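Local coordinates for protein DNA-3-methyladenine glycosidase (Bacillus halodurans, PDB 2H56) that belongs to the HhH-GPD superfamily of base excision DNA repair proteins and has a largely helical fold, at residues E96-A101 / R106-I111. Numbering follows the deposited sequence.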
loop_
_atom_site.group_PDB
_atom_site.type_symbol
_atom_site.label_atom_id
_atom_site.label_comp_id
_atom_site.label_asym_id
_atom_site.label_seq_id
_atom_site.Cartn_x
_atom_site.Cartn_y
_atom_site.Cartn_z
ATOM N N GLU A 96 -0.360 24.558 16.588
ATOM C CA GLU A 96 -0.390 24.224 18.018
ATOM C C GLU A 96 -1.561 23.261 18.235
ATOM O O GLU A 96 -1.446 22.281 18.964
ATOM C CB GLU A 96 -0.480 25.462 18.927
ATOM N N ALA A 97 -2.680 23.500 17.566
ATOM C CA ALA A 97 -3.866 22.671 17.803
ATOM C C ALA A 97 -3.549 21.229 17.448
ATOM O O ALA A 97 -3.804 20.318 18.250
ATOM C CB ALA A 97 -5.049 23.170 17.008
ATOM N N LEU A 98 -2.993 21.033 16.248
ATOM C CA LEU A 98 -2.580 19.713 15.760
ATOM C C LEU A 98 -1.583 19.039 16.686
ATOM O O LEU A 98 -1.665 17.821 16.919
ATOM C CB LEU A 98 -1.959 19.834 14.374
ATOM C CG LEU A 98 -2.935 20.029 13.205
ATOM C CD1 LEU A 98 -2.180 20.284 11.914
ATOM C CD2 LEU A 98 -3.874 18.814 13.089
ATOM N N ARG A 99 -0.641 19.818 17.222
ATOM C CA ARG A 99 0.287 19.273 18.200
ATOM C C ARG A 99 -0.361 18.859 19.497
ATOM O O ARG A 99 -0.010 17.828 20.054
ATOM C CB ARG A 99 1.453 20.241 18.448
ATOM C CG ARG A 99 2.433 20.130 17.284
ATOM C CD ARG A 99 3.837 20.607 17.557
ATOM N NE ARG A 99 4.464 19.957 18.698
ATOM C CZ ARG A 99 5.632 20.354 19.184
ATOM N NH1 ARG A 99 6.304 21.332 18.592
ATOM N NH2 ARG A 99 6.143 19.776 20.247
ATOM N N GLN A 100 -1.316 19.639 19.977
ATOM C CA GLN A 100 -2.054 19.242 21.152
ATOM C C GLN A 100 -2.841 17.975 20.915
ATOM O O GLN A 100 -3.115 17.232 21.844
ATOM C CB GLN A 100 -3.003 20.342 21.572
ATOM C CG GLN A 100 -2.290 21.420 22.308
ATOM C CD GLN A 100 -3.227 22.398 22.975
ATOM O OE1 GLN A 100 -4.456 22.176 23.063
ATOM N NE2 GLN A 100 -2.651 23.506 23.450
ATOM N N ALA A 101 -3.240 17.750 19.677
ATOM C CA ALA A 101 -3.942 16.524 19.323
ATOM C C ALA A 101 -2.993 15.320 19.278
ATOM O O ALA A 101 -3.446 14.191 19.195
ATOM C CB ALA A 101 -4.668 16.695 17.962
ATOM N N ARG A 106 7.143 16.930 12.871
ATOM C CA ARG A 106 7.485 16.495 11.535
ATOM C C ARG A 106 6.234 16.122 10.719
ATOM O O ARG A 106 6.091 16.500 9.548
ATOM C CB ARG A 106 8.485 15.332 11.570
ATOM C CG ARG A 106 9.960 15.771 11.755
ATOM C CD ARG A 106 10.830 15.126 10.683
ATOM N NE ARG A 106 12.245 15.213 11.004
ATOM C CZ ARG A 106 12.865 14.480 11.928
ATOM N NH1 ARG A 106 12.195 13.578 12.649
ATOM N NH2 ARG A 106 14.168 14.659 12.139
ATOM N N LYS A 107 5.326 15.377 11.321
ATOM C CA LYS A 107 4.134 14.993 10.582
ATOM C C LYS A 107 3.306 16.228 10.150
ATOM O O LYS A 107 2.704 16.250 9.088
ATOM C CB LYS A 107 3.297 14.016 11.385
ATOM C CG LYS A 107 3.922 12.630 11.521
ATOM C CD LYS A 107 3.127 11.768 12.519
ATOM C CE LYS A 107 3.539 10.302 12.483
ATOM N NZ LYS A 107 2.826 9.528 13.530
ATOM N N ILE A 108 3.320 17.280 10.951
ATOM C CA ILE A 108 2.633 18.505 10.571
ATOM C C ILE A 108 3.237 19.128 9.327
ATOM O O ILE A 108 2.494 19.534 8.441
ATOM C CB ILE A 108 2.598 19.512 11.712
ATOM C CG1 ILE A 108 1.637 18.985 12.796
ATOM C CG2 ILE A 108 2.153 20.866 11.169
ATOM C CD1 ILE A 108 1.826 19.612 14.133
ATOM N N GLU A 109 4.567 19.176 9.244
ATOM C CA GLU A 109 5.220 19.655 8.047
ATOM C C GLU A 109 4.817 18.791 6.824
ATOM O O GLU A 109 4.511 19.328 5.748
ATOM C CB GLU A 109 6.733 19.682 8.240
ATOM C CG GLU A 109 7.549 20.059 6.961
ATOM C CD GLU A 109 9.105 20.172 7.165
ATOM O OE1 GLU A 109 9.601 19.921 8.297
ATOM O OE2 GLU A 109 9.817 20.520 6.178
ATOM N N TYR A 110 4.784 17.468 6.974
ATOM C CA TYR A 110 4.405 16.639 5.848
ATOM C C TYR A 110 2.967 16.903 5.413
ATOM O O TYR A 110 2.688 17.014 4.233
ATOM C CB TYR A 110 4.573 15.143 6.146
ATOM C CG TYR A 110 5.927 14.730 6.681
ATOM C CD1 TYR A 110 7.093 15.436 6.358
ATOM C CD2 TYR A 110 6.037 13.613 7.519
ATOM C CE1 TYR A 110 8.333 15.034 6.858
ATOM C CE2 TYR A 110 7.276 13.204 8.024
ATOM C CZ TYR A 110 8.407 13.915 7.703
ATOM O OH TYR A 110 9.593 13.490 8.234
ATOM N N ILE A 111 2.059 16.998 6.363
ATOM C CA ILE A 111 0.650 17.244 6.047
ATOM C C ILE A 111 0.477 18.597 5.325
ATOM O O ILE A 111 -0.204 18.704 4.290
ATOM C CB ILE A 111 -0.233 17.188 7.331
ATOM C CG1 ILE A 111 -0.319 15.732 7.813
ATOM C CG2 ILE A 111 -1.655 17.757 7.069
ATOM C CD1 ILE A 111 -0.588 15.553 9.304
#
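Leu98 and Ile108 mark the place where the backbones of 96-101 and 106-111 draw nearest, their CA atoms 7.5 Å apart. Both residues lie on helices, and a short turn, with residue 105 already in the second helix, joins them. Backbone hydrogen bonds stay within each segment, among them Gln100 N to Glu96 O at 2.8 Å and Ile111 N to Lys107 O at 2.9 Å; none spans the gap. What joins the helices is therefore side-chain packing, and it illustrates how one isoleucine arm can meet two successive residues of a facing helix. Ile108 points toward the other helix with CG1 anti to its own carbonyl carbon (chi1 -70°), and chi2 near 161° extends CD1 beyond it. That methyl meets Leu98 CB at 3.8 Å and also lies against the aliphatic part of Arg99, whose CG is its nearest neighbour. One carbon further back, Ile108 CG1 approaches both CB and CD1 of Leu98, the two side chains crossing at a slant. Arg99 runs at about a right angle to Ile108; CG and CD of this solvent-exposed residue border the isoleucine's end, and its chain bends only beyond them. The result is apolar packing between consecutive helices of a helical HhH-GPD protein: Leu98 also packs on Val76 of helix 66-80 and on Arg112, Ile108 touches Val103 in the connection, and Ile111 reaches Ile59, linking helix 105-119 to helix 51-61.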